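PDB 3U4K: fimbria adhesin protein from Klebsiella pneumoniae, which serves as a fimbrial adhesin whose receptor-binding domain, the part in this structure, binds human collagen V, probably attaching the bacterium to host tissue. Local coordinates for residues N74-D80 against S120-S126. Residues are numbered along the deposited sequence; the frame is centred on the assembly and turned at random.
Sequences NTTLKSD and SYTTTGS
Thr75, Leu77 and Ser79 pair with Gly125, Thr123 and Tyr121 through six backbone hydrogen bonds, two for each pair, and the two strands run antiparallel at 167°. They form an antiparallel beta ladder at the edge of a sheet in the jelly-roll beta barrel of the receptor-binding domain. Strand 119-125 is the outermost strand of its sheet within the chain, and strand 154-160 flanks strand 74-83 on its other side. In the Leu77-Thr123 pair, Leu77 N lies 2.7 Å from Thr123 O, almost in line with that C=O bond. CA-H...O contacts accompany the ladder, such as Thr122 CA to Leu77 O at 3.3 Å.

The face of Leu77, Thr123, Ser79 and Tyr121 turns toward other parts of the fold. Leu77 and Thr123 touch Phe128, while Ser79 and Tyr121 touch Tyr159. The other face carries Thr76, Lys78, Asp80, Ser120, Thr122 and Thr124 and is largely polar. Here the side chains of Thr76 and Thr124 cross obliquely, with Thr124 OG1 beside Thr76 CB. The methyl CG2 of Thr124, anti to the backbone N (OG1 at chi1 -50°), reaches Asn74 OD1 at 3.4 Å. Lys78 stays extended to CE and bends only at its last torsion, chi4 66°. The bend sets Lys78 NZ in a long salt bridge with Asp80 OD2 of its own strand, and near Ser120 OG, with a weak hydrogen bond of 3.0 Å.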
loop_
_atom_site.group_PDB
_atom_site.type_symbol
_atom_site.label_atom_id
_atom_site.label_comp_id
_atom_site.label_asym_id
_atom_site.label_seq_id
_atom_site.Cartn_x
_atom_site.Cartn_y
_atom_site.Cartn_z
ATOM N N ASN A 74 7.467 -29.058 -5.609
ATOM C CA ASN A 74 8.192 -28.006 -4.923
ATOM C C ASN A 74 8.560 -26.957 -5.967
ATOM O O ASN A 74 9.303 -27.236 -6.912
ATOM C CB ASN A 74 9.435 -28.561 -4.230
ATOM C CG ASN A 74 9.775 -27.809 -2.961
ATOM O OD1 ASN A 74 10.713 -27.009 -2.931
ATOM N ND2 ASN A 74 9.006 -28.058 -1.900
ATOM N N THR A 75 8.012 -25.757 -5.804
ATOM C CA THR A 75 8.119 -24.711 -6.816
ATOM C C THR A 75 8.821 -23.476 -6.267
ATOM O O THR A 75 8.635 -23.112 -5.107
ATOM C CB THR A 75 6.721 -24.318 -7.349
ATOM O OG1 THR A 75 6.021 -25.495 -7.777
ATOM C CG2 THR A 75 6.828 -23.340 -8.516
ATOM N N THR A 76 9.632 -22.848 -7.116
ATOM C CA THR A 76 10.269 -21.568 -6.802
ATOM C C THR A 76 9.455 -20.396 -7.377
ATOM O O THR A 76 9.358 -20.227 -8.594
ATOM C CB THR A 76 11.747 -21.528 -7.265
ATOM O OG1 THR A 76 12.271 -20.206 -7.093
ATOM C CG2 THR A 76 11.902 -21.958 -8.734
ATOM N N LEU A 77 8.861 -19.603 -6.488
ATOM C CA LEU A 77 7.939 -18.538 -6.893
ATOM C C LEU A 77 8.445 -17.128 -6.632
ATOM O O LEU A 77 9.095 -16.863 -5.616
ATOM C CB LEU A 77 6.574 -18.713 -6.217
ATOM C CG LEU A 77 5.603 -19.750 -6.785
ATOM C CD1 LEU A 77 4.347 -19.794 -5.930
ATOM C CD2 LEU A 77 5.245 -19.470 -8.242
ATOM N N LYS A 78 8.124 -16.231 -7.560
ATOM C CA LYS A 78 8.445 -14.811 -7.442
ATOM C C LYS A 78 7.159 -14.006 -7.223
ATOM O O LYS A 78 6.304 -13.930 -8.109
ATOM C CB LYS A 78 9.182 -14.344 -8.699
ATOM C CG LYS A 78 9.462 -12.853 -8.776
ATOM C CD LYS A 78 9.913 -12.473 -10.179
ATOM C CE LYS A 78 10.016 -10.967 -10.356
ATOM N NZ LYS A 78 11.087 -10.380 -9.506
ATOM N N SER A 79 7.024 -13.421 -6.034
ATOM C CA SER A 79 5.865 -12.590 -5.701
ATOM C C SER A 79 6.181 -11.108 -5.836
ATOM O O SER A 79 7.139 -10.618 -5.243
ATOM C CB SER A 79 5.366 -12.885 -4.284
ATOM O OG SER A 79 4.513 -14.013 -4.267
ATOM N N ASP A 80 5.360 -10.405 -6.613
ATOM C CA ASP A 80 5.548 -8.974 -6.857
ATOM C C ASP A 80 4.663 -8.102 -5.968
ATOM O O ASP A 80 3.473 -8.373 -5.807
ATOM C CB ASP A 80 5.291 -8.641 -8.330
ATOM C CG ASP A 80 6.274 -9.324 -9.267
ATOM O OD1 ASP A 80 5.891 -9.610 -10.422
ATOM O OD2 ASP A 80 7.426 -9.575 -8.854
ATOM N N SER A 120 9.832 -7.075 -5.089
ATOM C CA SER A 120 9.494 -8.466 -5.380
ATOM C C SER A 120 10.220 -9.409 -4.434
ATOM O O SER A 120 11.352 -9.144 -4.035
ATOM C CB SER A 120 9.815 -8.816 -6.832
ATOM O OG SER A 120 11.179 -8.576 -7.120
ATOM N N TYR A 121 9.553 -10.501 -4.071
ATOM C CA TYR A 121 10.130 -11.506 -3.183
ATOM C C TYR A 121 10.141 -12.894 -3.820
ATOM O O TYR A 121 9.164 -13.311 -4.448
ATOM C CB TYR A 121 9.389 -11.535 -1.844
ATOM C CG TYR A 121 9.964 -12.516 -0.844
ATOM C CD1 TYR A 121 11.233 -12.320 -0.292
ATOM C CD2 TYR A 121 9.238 -13.637 -0.448
ATOM C CE1 TYR A 121 11.762 -13.218 0.622
ATOM C CE2 TYR A 121 9.757 -14.540 0.468
ATOM C CZ TYR A 121 11.017 -14.327 0.999
ATOM O OH TYR A 121 11.531 -15.221 1.907
ATOM N N THR A 122 11.254 -13.605 -3.649
ATOM C CA THR A 122 11.401 -14.951 -4.189
ATOM C C THR A 122 11.632 -15.975 -3.083
ATOM O O THR A 122 12.443 -15.759 -2.180
ATOM C CB THR A 122 12.538 -15.026 -5.225
ATOM O OG1 THR A 122 12.422 -13.929 -6.139
ATOM C CG2 THR A 122 12.471 -16.335 -6.007
ATOM N N THR A 123 10.897 -17.080 -3.162
ATOM C CA THR A 123 11.043 -18.208 -2.240
ATOM C C THR A 123 10.640 -19.517 -2.932
ATOM O O THR A 123 10.121 -19.504 -4.053
ATOM C CB THR A 123 10.239 -17.997 -0.931
ATOM O OG1 THR A 123 10.513 -19.067 -0.017
ATOM C CG2 THR A 123 8.737 -17.935 -1.205
ATOM N N THR A 124 10.884 -20.639 -2.260
ATOM C CA THR A 124 10.622 -21.960 -2.830
ATOM C C THR A 124 9.840 -22.827 -1.844
ATOM O O THR A 124 10.080 -22.779 -0.638
ATOM C CB THR A 124 11.938 -22.644 -3.266
ATOM O OG1 THR A 124 12.701 -21.733 -4.066
ATOM C CG2 THR A 124 11.673 -23.904 -4.084
ATOM N N GLY A 125 8.895 -23.603 -2.368
ATOM C CA GLY A 125 8.050 -24.470 -1.548
ATOM C C GLY A 125 6.900 -25.036 -2.355
ATOM O O GLY A 125 6.847 -24.873 -3.576
ATOM N N SER A 126 5.979 -25.706 -1.671
ATOM C CA SER A 126 4.805 -26.289 -2.319
ATOM C C SER A 126 3.520 -25.729 -1.718
ATOM O O SER A 126 2.463 -25.769 -2.347
ATOM C CB SER A 126 4.833 -27.814 -2.212
ATOM O OG SER A 126 4.933 -28.223 -0.859
#